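PDB 4OVK: periplasmic binding protein from Veillonella parvula, which probably binds a solute outside the membrane and delivers it to an ABC transporter, as periplasmic binding proteins of its family do. Local coordinates for residues A[183-188]-A[216-221]; A[197-202]-A[207-212]; A[242-247]-A[333-338]; A[248-251]-A[256-259]. All coordinates share one frame; numbering follows the deposited sequence. Where two conformers were deposited one is given.

Interaction 1: residues A[183-188]-A[216-221]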
loop_
_atom_site.group_PDB
_atom_site.type_symbol
_atom_site.label_atom_id
_atom_site.label_comp_id
_atom_site.label_asym_id
_atom_site.label_seq_id
_atom_site.Cartn_x
_atom_site.Cartn_y
_atom_site.Cartn_z
ATOM N N TYR A 183 -2.728 -15.963 -1.646
ATOM C CA TYR A 183 -3.190 -14.640 -1.253
ATOM C C TYR A 183 -4.645 -14.521 -1.718
ATOM O O TYR A 183 -4.920 -14.378 -2.907
ATOM C CB TYR A 183 -2.288 -13.557 -1.859
ATOM C CG TYR A 183 -2.140 -12.283 -1.024
ATOM C CD1 TYR A 183 -3.227 -11.472 -0.752
ATOM C CD2 TYR A 183 -0.903 -11.896 -0.515
ATOM C CE1 TYR A 183 -3.088 -10.302 -0.009
ATOM C CE2 TYR A 183 -0.755 -10.745 0.244
ATOM C CZ TYR A 183 -1.848 -9.944 0.485
ATOM O OH TYR A 183 -1.697 -8.785 1.217
ATOM N N LEU A 184 -5.565 -14.665 -0.767
ATOM C CA LEU A 184 -6.998 -14.674 -1.035
ATOM C C LEU A 184 -7.561 -13.263 -0.866
ATOM O O LEU A 184 -7.403 -12.651 0.193
ATOM C CB LEU A 184 -7.694 -15.680 -0.086
ATOM C CG LEU A 184 -9.217 -15.860 -0.191
ATOM C CD1 LEU A 184 -9.650 -16.415 -1.547
ATOM C CD2 LEU A 184 -9.713 -16.776 0.929
ATOM N N GLN A 185 -8.196 -12.732 -1.917
ATOM C CA GLN A 185 -8.713 -11.362 -1.863
ATOM C C GLN A 185 -9.982 -11.219 -1.032
ATOM O O GLN A 185 -10.141 -10.234 -0.292
ATOM C CB GLN A 185 -9.008 -10.804 -3.258
ATOM C CG GLN A 185 -9.072 -9.272 -3.252
ATOM C CD GLN A 185 -9.410 -8.649 -4.599
ATOM O OE1 GLN A 185 -9.061 -7.499 -4.867
ATOM N NE2 GLN A 185 -10.107 -9.393 -5.441
ATOM N N ASN A 186 -10.901 -12.169 -1.186
ATOM C CA ASN A 186 -12.273 -11.972 -0.709
ATOM C C ASN A 186 -13.017 -13.285 -0.448
ATOM O O ASN A 186 -12.404 -14.351 -0.439
ATOM C CB ASN A 186 -13.032 -11.075 -1.696
ATOM C CG ASN A 186 -13.070 -11.627 -3.100
ATOM O OD1 ASN A 186 -13.074 -12.835 -3.311
ATOM N ND2 ASN A 186 -13.141 -10.728 -4.080
ATOM N N LYS A 187 -14.333 -13.188 -0.241
ATOM C CA LYS A 187 -15.195 -14.344 0.021
ATOM C C LYS A 187 -15.739 -14.995 -1.249
ATOM O O LYS A 187 -16.605 -15.876 -1.172
ATOM C CB LYS A 187 -16.365 -13.920 0.913
ATOM C CG LYS A 187 -15.924 -13.298 2.229
ATOM C CD LYS A 187 -17.094 -13.005 3.158
ATOM C CE LYS A 187 -17.687 -11.641 2.909
ATOM N NZ LYS A 187 -16.750 -10.524 3.182
ATOM N N ASN A 188 -15.222 -14.578 -2.404
ATOM C CA ASN A 188 -15.719 -15.034 -3.696
ATOM C C ASN A 188 -14.616 -15.707 -4.522
ATOM O O ASN A 188 -14.610 -15.615 -5.746
ATOM C CB ASN A 188 -16.327 -13.844 -4.459
ATOM C CG ASN A 188 -17.329 -14.271 -5.518
ATOM O OD1 ASN A 188 -17.971 -15.320 -5.401
ATOM N ND2 ASN A 188 -17.480 -13.447 -6.559
ATOM N N GLY A 216 -3.165 -12.886 -14.397
ATOM C CA GLY A 216 -3.883 -11.683 -13.940
ATOM C C GLY A 216 -3.397 -11.188 -12.591
ATOM O O GLY A 216 -2.556 -11.839 -11.960
ATOM N N SER A 217 -3.912 -10.039 -12.142
ATOM C CA SER A 217 -3.532 -9.508 -10.826
ATOM C C SER A 217 -4.418 -10.107 -9.726
ATOM O O SER A 217 -3.904 -10.701 -8.774
ATOM C CB SER A 217 -3.533 -7.971 -10.806
ATOM O OG SER A 217 -4.814 -7.436 -11.058
ATOM N N TRP A 218 -5.734 -9.960 -9.878
ATOM C CA TRP A 218 -6.727 -10.610 -9.017
ATOM C C TRP A 218 -7.665 -11.432 -9.905
ATOM O O TRP A 218 -8.315 -10.892 -10.804
ATOM C CB TRP A 218 -7.529 -9.573 -8.220
ATOM C CG TRP A 218 -6.700 -8.769 -7.220
ATOM C CD1 TRP A 218 -6.348 -7.451 -7.318
ATOM C CD2 TRP A 218 -6.134 -9.239 -5.990
ATOM N NE1 TRP A 218 -5.598 -7.076 -6.232
ATOM C CE2 TRP A 218 -5.451 -8.152 -5.400
ATOM C CE3 TRP A 218 -6.130 -10.474 -5.338
ATOM C CZ2 TRP A 218 -4.776 -8.259 -4.184
ATOM C CZ3 TRP A 218 -5.462 -10.585 -4.127
ATOM C CH2 TRP A 218 -4.792 -9.480 -3.560
ATOM N N THR A 219 -7.746 -12.732 -9.650
ATOM C CA THR A 219 -8.425 -13.648 -10.564
ATOM C C THR A 219 -9.293 -14.668 -9.828
ATOM O O THR A 219 -8.849 -15.280 -8.855
ATOM C CB THR A 219 -7.385 -14.390 -11.416
ATOM O OG1 THR A 219 -6.613 -13.431 -12.155
ATOM C CG2 THR A 219 -8.051 -15.384 -12.372
ATOM N N LYS A 220 -10.523 -14.852 -10.305
ATOM C CA LYS A 220 -11.435 -15.818 -9.705
ATOM C C LYS A 220 -11.055 -17.239 -10.138
ATOM O O LYS A 220 -10.786 -17.492 -11.312
ATOM C CB LYS A 220 -12.895 -15.501 -10.075
ATOM C CG LYS A 220 -13.896 -16.455 -9.437
ATOM C CD LYS A 220 -15.314 -15.905 -9.401
ATOM C CE LYS A 220 -16.218 -16.850 -8.623
ATOM N NZ LYS A 220 -17.630 -16.378 -8.552
ATOM N N VAL A 221 -11.029 -18.154 -9.172
ATOM C CA VAL A 221 -10.724 -19.565 -9.412
ATOM C C VAL A 221 -11.791 -20.441 -8.748
ATOM O O VAL A 221 -12.703 -19.928 -8.094
ATOM C CB VAL A 221 -9.311 -19.940 -8.892
ATOM C CG1 VAL A 221 -8.256 -19.022 -9.508
ATOM C CG2 VAL A 221 -9.239 -19.902 -7.363
#

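Interaction 2: residues A[197-202]-A[207-212]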
loop_
_atom_site.group_PDB
_atom_site.type_symbol
_atom_site.label_atom_id
_atom_site.label_comp_id
_atom_site.label_asym_id
_atom_site.label_seq_id
_atom_site.Cartn_x
_atom_site.Cartn_y
_atom_site.Cartn_z
ATOM N N VAL A 197 1.801 -7.921 -7.777
ATOM C CA VAL A 197 2.932 -7.659 -6.892
ATOM C C VAL A 197 2.928 -8.618 -5.696
ATOM O O VAL A 197 3.987 -8.955 -5.159
ATOM C CB VAL A 197 2.938 -6.200 -6.389
ATOM C CG1 VAL A 197 1.710 -5.908 -5.524
ATOM C CG2 VAL A 197 4.234 -5.895 -5.642
ATOM N N ASN A 198 1.747 -9.068 -5.291
ATOM C CA ASN A 198 1.642 -10.017 -4.172
ATOM C C ASN A 198 2.429 -11.313 -4.426
ATOM O O ASN A 198 3.037 -11.865 -3.511
ATOM C CB ASN A 198 0.173 -10.355 -3.870
ATOM C CG ASN A 198 -0.694 -9.122 -3.727
ATOM O OD1 ASN A 198 -1.051 -8.476 -4.718
ATOM N ND2 ASN A 198 -1.029 -8.782 -2.502
ATOM N N GLN A 199 2.428 -11.799 -5.667
ATOM C CA GLN A 199 3.204 -13.010 -5.981
ATOM C C GLN A 199 4.709 -12.729 -5.960
ATOM O O GLN A 199 5.488 -13.570 -5.504
ATOM C CB GLN A 199 2.755 -13.656 -7.292
ATOM C CG GLN A 199 1.373 -14.294 -7.162
ATOM C CD GLN A 199 1.152 -15.528 -8.027
ATOM O OE1 GLN A 199 2.075 -16.059 -8.669
ATOM N NE2 GLN A 199 -0.097 -15.997 -8.047
ATOM N N LEU A 200 5.107 -11.539 -6.411
ATOM C CA LEU A 200 6.500 -11.109 -6.294
ATOM C C LEU A 200 6.909 -11.065 -4.822
ATOM O O LEU A 200 8.004 -11.487 -4.476
ATOM C CB LEU A 200 6.737 -9.727 -6.926
ATOM C CG LEU A 200 6.490 -9.579 -8.429
ATOM C CD1 LEU A 200 6.780 -8.142 -8.844
ATOM C CD2 LEU A 200 7.319 -10.564 -9.244
HETATM N N MSE A 201 6.023 -10.560 -3.962
HETATM C CA MSE A 201 6.330 -10.437 -2.522
HETATM C C MSE A 201 6.427 -11.819 -1.892
HETATM O O MSE A 201 7.313 -12.082 -1.072
HETATM C CB MSE A 201 5.312 -9.530 -1.798
HETATM C CG MSE A 201 5.589 -8.054 -2.113
HETATM SE SE MSE A 201 4.615 -6.862 -0.878
HETATM C CE MSE A 201 2.941 -7.475 -1.708
ATOM N N ILE A 202 5.541 -12.725 -2.283
ATOM C CA ILE A 202 5.610 -14.114 -1.796
ATOM C C ILE A 202 6.954 -14.762 -2.179
ATOM O O ILE A 202 7.624 -15.402 -1.341
ATOM C CB ILE A 202 4.405 -14.947 -2.300
ATOM C CG1 ILE A 202 3.143 -14.553 -1.521
ATOM C CG2 ILE A 202 4.660 -16.447 -2.145
ATOM C CD1 ILE A 202 1.847 -15.091 -2.098
ATOM N N GLY A 207 8.420 -17.959 -0.295
ATOM C CA GLY A 207 7.262 -18.822 -0.466
ATOM C C GLY A 207 7.104 -19.261 -1.904
ATOM O O GLY A 207 7.680 -18.656 -2.828
ATOM N N GLU A 208 6.338 -20.332 -2.089
ATOM C CA GLU A 208 5.908 -20.748 -3.415
ATOM C C GLU A 208 4.498 -20.223 -3.589
ATOM O O GLU A 208 3.674 -20.344 -2.689
ATOM C CB GLU A 208 5.933 -22.273 -3.566
ATOM C CG GLU A 208 5.320 -22.773 -4.873
ATOM C CD GLU A 208 5.381 -24.281 -5.054
ATOM O OE1 GLU A 208 5.985 -24.982 -4.206
ATOM O OE2 GLU A 208 4.809 -24.770 -6.061
ATOM N N ASN A 209 4.217 -19.645 -4.750
ATOM C CA ASN A 209 2.873 -19.195 -5.070
ATOM C C ASN A 209 1.937 -20.343 -5.431
ATOM O O ASN A 209 2.106 -20.987 -6.472
ATOM C CB ASN A 209 2.940 -18.207 -6.218
ATOM C CG ASN A 209 3.439 -16.867 -5.768
ATOM O OD1 ASN A 209 2.779 -16.203 -4.972
ATOM N ND2 ASN A 209 4.616 -16.470 -6.244
ATOM N N ALA A 210 0.940 -20.583 -4.582
ATOM C CA ALA A 210 -0.106 -21.569 -4.877
ATOM C C ALA A 210 -0.765 -21.306 -6.231
ATOM O O ALA A 210 -1.062 -22.247 -6.961
ATOM C CB ALA A 210 -1.165 -21.583 -3.777
ATOM N N ALA A 211 -0.979 -20.026 -6.556
ATOM C CA ALA A 211 -1.648 -19.612 -7.803
ATOM C C ALA A 211 -0.667 -19.198 -8.914
ATOM O O ALA A 211 -1.001 -18.398 -9.789
ATOM C CB ALA A 211 -2.609 -18.476 -7.502
ATOM N N LYS A 212 0.532 -19.767 -8.864
ATOM C CA LYS A 212 1.612 -19.542 -9.828
ATOM C C LYS A 212 1.181 -19.621 -11.298
ATOM O O LYS A 212 1.661 -18.850 -12.141
ATOM C CB LYS A 212 2.708 -20.576 -9.526
ATOM C CG LYS A 212 3.717 -20.880 -10.615
ATOM C CD LYS A 212 4.611 -22.031 -10.168
ATOM C CE LYS A 212 3.908 -23.370 -10.333
ATOM N NZ LYS A 212 4.278 -24.314 -9.253
#

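Interaction 3: residues A[242-247]-A[333-338]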
loop_
_atom_site.group_PDB
_atom_site.type_symbol
_atom_site.label_atom_id
_atom_site.label_comp_id
_atom_site.label_asym_id
_atom_site.label_seq_id
_atom_site.Cartn_x
_atom_site.Cartn_y
_atom_site.Cartn_z
ATOM N N ILE A 242 -13.264 -10.297 4.979
ATOM C CA ILE A 242 -12.945 -11.674 5.348
ATOM C C ILE A 242 -11.844 -11.742 6.419
ATOM O O ILE A 242 -10.837 -11.033 6.355
ATOM C CB ILE A 242 -12.606 -12.525 4.106
ATOM C CG1 ILE A 242 -12.504 -14.014 4.462
ATOM C CG2 ILE A 242 -11.335 -12.026 3.435
ATOM C CD1 ILE A 242 -12.313 -14.901 3.248
ATOM N N ARG A 243 -12.072 -12.570 7.430
ATOM C CA ARG A 243 -11.122 -12.756 8.516
ATOM C C ARG A 243 -10.878 -14.237 8.738
ATOM O O ARG A 243 -11.631 -15.048 8.235
ATOM C CB ARG A 243 -11.655 -12.098 9.783
ATOM C CG ARG A 243 -11.458 -10.606 9.726
ATOM C CD ARG A 243 -11.985 -9.903 10.941
ATOM N NE ARG A 243 -11.646 -8.493 10.854
ATOM C CZ ARG A 243 -11.882 -7.611 11.810
ATOM N NH1 ARG A 243 -12.455 -7.996 12.934
ATOM N NH2 ARG A 243 -11.528 -6.343 11.642
ATOM N N PRO A 244 -9.813 -14.597 9.480
ATOM C CA PRO A 244 -9.485 -16.025 9.602
ATOM C C PRO A 244 -10.607 -16.937 10.143
ATOM O O PRO A 244 -10.793 -18.043 9.637
ATOM C CB PRO A 244 -8.283 -16.015 10.546
ATOM C CG PRO A 244 -7.635 -14.686 10.294
ATOM C CD PRO A 244 -8.802 -13.753 10.138
ATOM N N ASP A 245 -11.335 -16.491 11.154
ATOM C CA ASP A 245 -12.418 -17.302 11.706
ATOM C C ASP A 245 -13.535 -17.591 10.683
ATOM O O ASP A 245 -14.248 -18.587 10.820
ATOM C CB ASP A 245 -12.975 -16.680 12.996
ATOM C CG ASP A 245 -12.086 -16.942 14.216
ATOM O OD1 ASP A 245 -11.127 -17.746 14.132
ATOM O OD2 ASP A 245 -12.353 -16.338 15.280
ATOM N N ASP A 246 -13.663 -16.760 9.645
ATOM C CA ASP A 246 -14.615 -17.047 8.541
ATOM C C ASP A 246 -14.247 -18.319 7.766
ATOM O O ASP A 246 -15.122 -19.069 7.304
ATOM C CB ASP A 246 -14.683 -15.867 7.567
ATOM C CG ASP A 246 -15.143 -14.569 8.242
ATOM O OD1 ASP A 246 -15.884 -14.647 9.262
ATOM O OD2 ASP A 246 -14.763 -13.472 7.754
ATOM N N ILE A 247 -12.948 -18.548 7.628
ATOM C CA ILE A 247 -12.427 -19.749 6.989
ATOM C C ILE A 247 -12.461 -20.925 7.977
ATOM O O ILE A 247 -12.942 -22.000 7.645
ATOM C CB ILE A 247 -10.972 -19.530 6.500
ATOM C CG1 ILE A 247 -10.879 -18.447 5.415
ATOM C CG2 ILE A 247 -10.354 -20.834 6.016
ATOM C CD1 ILE A 247 -11.581 -18.745 4.112
ATOM N N ILE A 333 -2.731 -8.674 15.460
ATOM C CA ILE A 333 -2.078 -9.631 16.365
ATOM C C ILE A 333 -3.107 -10.545 17.024
ATOM O O ILE A 333 -2.936 -11.768 17.012
ATOM C CB ILE A 333 -1.160 -8.916 17.371
ATOM C CG1 ILE A 333 0.062 -8.361 16.607
ATOM C CG2 ILE A 333 -0.750 -9.840 18.525
ATOM C CD1 ILE A 333 0.991 -7.493 17.424
ATOM N N SER A 334 -4.177 -9.962 17.563
ATOM C CA SER A 334 -5.250 -10.750 18.179
ATOM C C SER A 334 -6.036 -11.529 17.140
ATOM O O SER A 334 -6.339 -12.719 17.344
ATOM C CB SER A 334 -6.211 -9.859 18.977
ATOM O OG SER A 334 -5.563 -9.311 20.112
ATOM N N ILE A 335 -6.374 -10.853 16.042
ATOM C CA ILE A 335 -7.131 -11.453 14.950
ATOM C C ILE A 335 -6.422 -12.683 14.382
ATOM O O ILE A 335 -7.055 -13.717 14.132
ATOM C CB ILE A 335 -7.430 -10.394 13.840
ATOM C CG1 ILE A 335 -8.531 -9.437 14.326
ATOM C CG2 ILE A 335 -7.836 -11.038 12.521
ATOM C CD1 ILE A 335 -8.755 -8.220 13.445
ATOM N N ASN A 336 -5.109 -12.576 14.214
ATOM C CA ASN A 336 -4.305 -13.643 13.623
ATOM C C ASN A 336 -3.701 -14.634 14.616
ATOM O O ASN A 336 -3.099 -15.615 14.203
ATOM C CB ASN A 336 -3.160 -13.028 12.818
ATOM C CG ASN A 336 -3.641 -12.364 11.559
ATOM O OD1 ASN A 336 -4.779 -12.559 11.131
ATOM N ND2 ASN A 336 -2.776 -11.560 10.962
ATOM N N ASN A 337 -3.870 -14.373 15.909
ATOM C CA ASN A 337 -3.229 -15.158 16.958
ATOM C C ASN A 337 -1.730 -15.328 16.674
ATOM O O ASN A 337 -1.211 -16.452 16.623
ATOM C CB ASN A 337 -3.929 -16.520 17.126
ATOM C CG ASN A 337 -3.574 -17.205 18.432
ATOM O OD1 ASN A 337 -3.100 -16.573 19.386
ATOM N ND2 ASN A 337 -3.796 -18.514 18.484
ATOM N N THR A 338 -1.047 -14.191 16.497
ATOM C CA THR A 338 0.409 -14.149 16.271
ATOM C C THR A 338 1.047 -13.328 17.376
ATOM O O THR A 338 1.487 -12.194 17.131
ATOM C CB THR A 338 0.776 -13.488 14.920
ATOM O OG1 THR A 338 0.164 -12.191 14.825
ATOM C CG2 THR A 338 0.329 -14.345 13.756
HETATM O O HOH W 1 -9.663 -14.292 14.918
#

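Interaction 4: residues A[248-251]-A[256-259]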
loop_
_atom_site.group_PDB
_atom_site.type_symbol
_atom_site.label_atom_id
_atom_site.label_comp_id
_atom_site.label_asym_id
_atom_site.label_seq_id
_atom_site.Cartn_x
_atom_site.Cartn_y
_atom_site.Cartn_z
ATOM N N TYR A 248 -11.946 -20.718 9.189
ATOM C CA TYR A 248 -11.899 -21.793 10.192
ATOM C C TYR A 248 -13.280 -22.381 10.505
ATOM O O TYR A 248 -13.415 -23.589 10.718
ATOM C CB TYR A 248 -11.252 -21.295 11.499
ATOM C CG TYR A 248 -9.792 -20.884 11.385
ATOM C CD1 TYR A 248 -8.889 -21.621 10.619
ATOM C CD2 TYR A 248 -9.310 -19.773 12.067
ATOM C CE1 TYR A 248 -7.557 -21.243 10.523
ATOM C CE2 TYR A 248 -7.978 -19.387 11.983
ATOM C CZ TYR A 248 -7.106 -20.121 11.210
ATOM O OH TYR A 248 -5.780 -19.765 11.144
ATOM N N GLN A 249 -14.304 -21.525 10.535
ATOM C CA GLN A 249 -15.668 -21.961 10.841
ATOM C C GLN A 249 -16.551 -22.159 9.599
ATOM O O GLN A 249 -17.772 -22.290 9.718
ATOM C CB GLN A 249 -16.320 -20.970 11.793
ATOM C CG GLN A 249 -15.559 -20.764 13.095
ATOM C CD GLN A 249 -16.405 -20.067 14.149
ATOM O OE1 GLN A 249 -17.618 -20.292 14.245
ATOM N NE2 GLN A 249 -15.772 -19.218 14.948
ATOM N N ASP A 250 -15.934 -22.190 8.420
ATOM C CA ASP A 250 -16.633 -22.417 7.144
ATOM C C ASP A 250 -17.928 -21.622 7.058
ATOM O O ASP A 250 -19.019 -22.172 6.926
ATOM C CB ASP A 250 -16.875 -23.920 6.893
ATOM C CG ASP A 250 -15.678 -24.605 6.241
ATOM O OD1 ASP A 250 -15.192 -24.126 5.179
ATOM O OD2 ASP A 250 -15.229 -25.634 6.788
ATOM N N LYS A 251 -17.783 -20.307 7.152
ATOM C CA LYS A 251 -18.908 -19.398 7.030
ATOM C C LYS A 251 -19.227 -19.039 5.589
ATOM O O LYS A 251 -20.228 -18.371 5.343
ATOM C CB LYS A 251 -18.621 -18.128 7.809
ATOM C CG LYS A 251 -18.322 -18.363 9.281
ATOM C CD LYS A 251 -18.177 -17.028 9.993
ATOM C CE LYS A 251 -17.499 -17.166 11.340
ATOM N NZ LYS A 251 -17.184 -15.843 11.939
ATOM N N ASN A 256 -15.660 -25.258 1.020
ATOM C CA ASN A 256 -15.250 -26.121 2.103
ATOM C C ASN A 256 -13.731 -26.024 2.235
ATOM O O ASN A 256 -12.979 -26.611 1.452
ATOM C CB ASN A 256 -15.698 -27.559 1.834
ATOM C CG ASN A 256 -15.415 -28.491 2.997
ATOM O OD1 ASN A 256 -14.755 -28.124 3.971
ATOM N ND2 ASN A 256 -15.913 -29.712 2.894
ATOM N N TRP A 257 -13.304 -25.263 3.232
ATOM C CA TRP A 257 -11.893 -25.015 3.500
ATOM C C TRP A 257 -11.301 -26.019 4.506
ATOM O O TRP A 257 -10.105 -25.997 4.740
ATOM C CB TRP A 257 -11.727 -23.580 4.028
ATOM C CG TRP A 257 -11.976 -22.546 2.973
ATOM C CD1 TRP A 257 -13.172 -21.986 2.639
ATOM C CD2 TRP A 257 -11.003 -21.969 2.100
ATOM N NE1 TRP A 257 -13.006 -21.089 1.608
ATOM C CE2 TRP A 257 -11.685 -21.061 1.255
ATOM C CE3 TRP A 257 -9.621 -22.128 1.948
ATOM C CZ2 TRP A 257 -11.028 -20.307 0.276
ATOM C CZ3 TRP A 257 -8.966 -21.379 0.965
ATOM C CH2 TRP A 257 -9.670 -20.479 0.148
ATOM N N SER A 258 -12.128 -26.906 5.068
ATOM C CA SER A 258 -11.744 -27.677 6.275
ATOM C C SER A 258 -10.565 -28.644 6.121
ATOM O O SER A 258 -9.906 -28.974 7.108
ATOM C CB SER A 258 -12.952 -28.434 6.844
ATOM O OG SER A 258 -13.375 -29.471 5.974
ATOM N N ASN A 259 -10.304 -29.094 4.895
ATOM C CA ASN A 259 -9.254 -30.075 4.635
ATOM C C ASN A 259 -7.980 -29.469 4.031
ATOM O O ASN A 259 -7.077 -30.205 3.623
ATOM C CB ASN A 259 -9.805 -31.171 3.718
ATOM C CG ASN A 259 -10.909 -31.979 4.375
ATOM O OD1 ASN A 259 -10.805 -32.367 5.543
ATOM N ND2 ASN A 259 -11.976 -32.240 3.625
#

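Interaction 1: residues A[183-188]-A[216-221]
Q185 and W218 face each other with their CA atoms 7.5 Å apart and N188 and K220 lie at 7.4 Å, so the chains running past each other here are spaced for side chains, not for strand pairing. In this periplasmic binding protein the chain leaving strand 180-184 of the four-stranded parallel sheet is covered by W218, which stands on the small antiparallel pair 190-192/218-220. Q185 lies flat on the indole. Its CG sits 3.9 Å from the centroid of the six-membered ring, almost on the normal, in a CH-pi contact, while OE1 rides over the five-membered side at 3.6 Å from W218 CG. The amide and indole planes differ by just 8°, which makes this an amide-ring stack. Q185 can cover both rings because its chain runs extended beyond CG (chi2 -178°). Y183 meets the rim of the same indole: its CD1 comes within 3.8 Å of W218 CH2, near the indole plane, with the two rings inclined at 65°. The phenol hydroxyl is held by D279, and F239 adds an edge-to-face ring to the indole. With an alanine in place of W218, the Q185 amide would probably lose the surface it rests on and turn more freely, while the Y183 ring would have a gap at its side. At the solvent side K220, fully stretched, brings NZ to N188 OD1 in a weak hydrogen bond of 3.3 Å.

Interaction 2: residues A[197-202]-A[207-212]
Q199 and N209 lay their side-chain amides face to face, planes 17° apart and with Q199 CD 3.5 Å from N209 CG. The contact is a good example of how a beta-alpha-beta unit fastens its helix to the next strand: in the chain, helix 197-204 connects strand 180-184, by way of 190-192, to its parallel neighbour 208-209. In the stack each amide reaches past the other. N209 sends ND2 to the backbone Q199 O at 3.1 Å, nearly straight (169°) and with the acceptor close to the plane of its own amide. Q199 sends NE2 the other way, to A211 O at 3.1 Å; this bond is straight as well, but NE2 arrives from above the A211 carbonyl plane. A bend at chi2 (-148°) turns the Q199 amide flat against that of N209. The A192 carbonyl also accepts from Q199 NE2, and T203 OG1 is a further partner of Q199 O. I202 crosses the N209 amide, its CD1 3.2 Å from N209 OD1, while its carbonyl takes the G207 N-H at 2.9 Å. A leucine in place of Q199 would probably leave the A211 and A192 carbonyls without this donor and the N209 amide without its stacked mate. Helix, strand and the turn after it are thus joined in a buried setting by neutral amides, whose N-H groups answer backbone carbonyls and require no charge to be buried.

Interaction 3: residues A[242-247]-A[333-338]
I335 and N336 meet R243 and P244 where two short helical pieces approach each other: one is helix 244-248, after strand 233-236 of the parallel sheet, and the other, 333-336, is a weakly formed helical turn near the C-terminus that ends in a Schellman motif. The purely apolar contact is between I335 CG2 and P244 CD, 3.7 Å apart. Polar against apolar is the second kind, and it occurs twice. The other branch of I335 sets CD1 over the centre of the R243 guanidinium, 3.6 Å from CZ, so that the methyl covers one flat face of the charged group. R243 is extended from CG to NE (chi2 179°), which carries its guanidinium out to that methyl; the two side chains cross at about a right angle. N336 OD1 lies 3.7 Å from P244 CG, while its hydrogen bond is with the backbone N of K270 in strand 268-270. No direct hydrogen bond joins the two segments. A water donates to I335 O at 2.8 Å; its weak reach to D245 OD2 depends on one of two conformers and is doubtful. Within each segment the backbone is also fixed. N337, with positive phi, closes the 333-336 piece, T338 N reaching back to I333 O. On the other side D246 folds back beside R243: its OD2 accepts the R243 N-H at 2.9 Å, with the nitrogen 44° out of the carboxylate plane.

Interaction 4: residues A[248-251]-A[256-259]
D250 grips the backbone of W257 through one carboxylate oxygen, a worked case of a side chain of a Schellman motif tying down the loop beyond it. Here the loop leads from helix 244-248 to helix 261-264. In the first shell OD1 accepts the W257 N-H at 2.9 Å; the bond is almost straight, 173°, and uses the syn lone pair. The same oxygen lies near the plane of the indole at its edge, 3.9 Å from W257 CD1. OD2 rests against S258, 3.6 Å from CB. The end of the helix sets the D250 backbone: with positive phi it is the C-prime residue, its own N bonding to I247 O and K251 N to D246 O. From there chi1 (-85°) swings the carboxylate toward W257 N. The receiving side is shaped by an Asx turn, in which N256 OD1 takes the backbone N-H of S258 at 3.1 Å. Further out, the indole that follows the gripped N-H is buried against M223 and I226 of helix 223-229 and V263 of helix 261-264, and its NE1 bonds to Q255. D250 therefore fixes the loop at its partly exposed side while the tryptophan anchors it inside. The serine hydroxyl completes the turn: S258 OG donates to N256 OD1 at 2.8 Å, in the carbonyl plane and on a lone pair, giving this oxygen two donors.

The four contacts show one principle, the fastening of loops and helices around the parallel sheet built on strand 180-184. Interactions 1 and 2 have centres 13 Å apart and reach the same sheet, through neighbouring strands 180-184 and 208-209; N198 of the helix joins them, its ND2 3.3 Å from Y183 CZ. L184 faces the other way, with CD2 3.8 Å from W257 CH2, and so connects interaction 1 to interaction 4. Interactions 3 and 4 lie at opposite ends of helix 244-248 and are bridged by the D246 OD1 to K251 NZ salt bridge of 3.2 Å. Interactions 2 and 3 do not touch, their nearest atoms being about 12 Å apart. In relatives the solute sits between two lobes; none of these contacts is known to bind it.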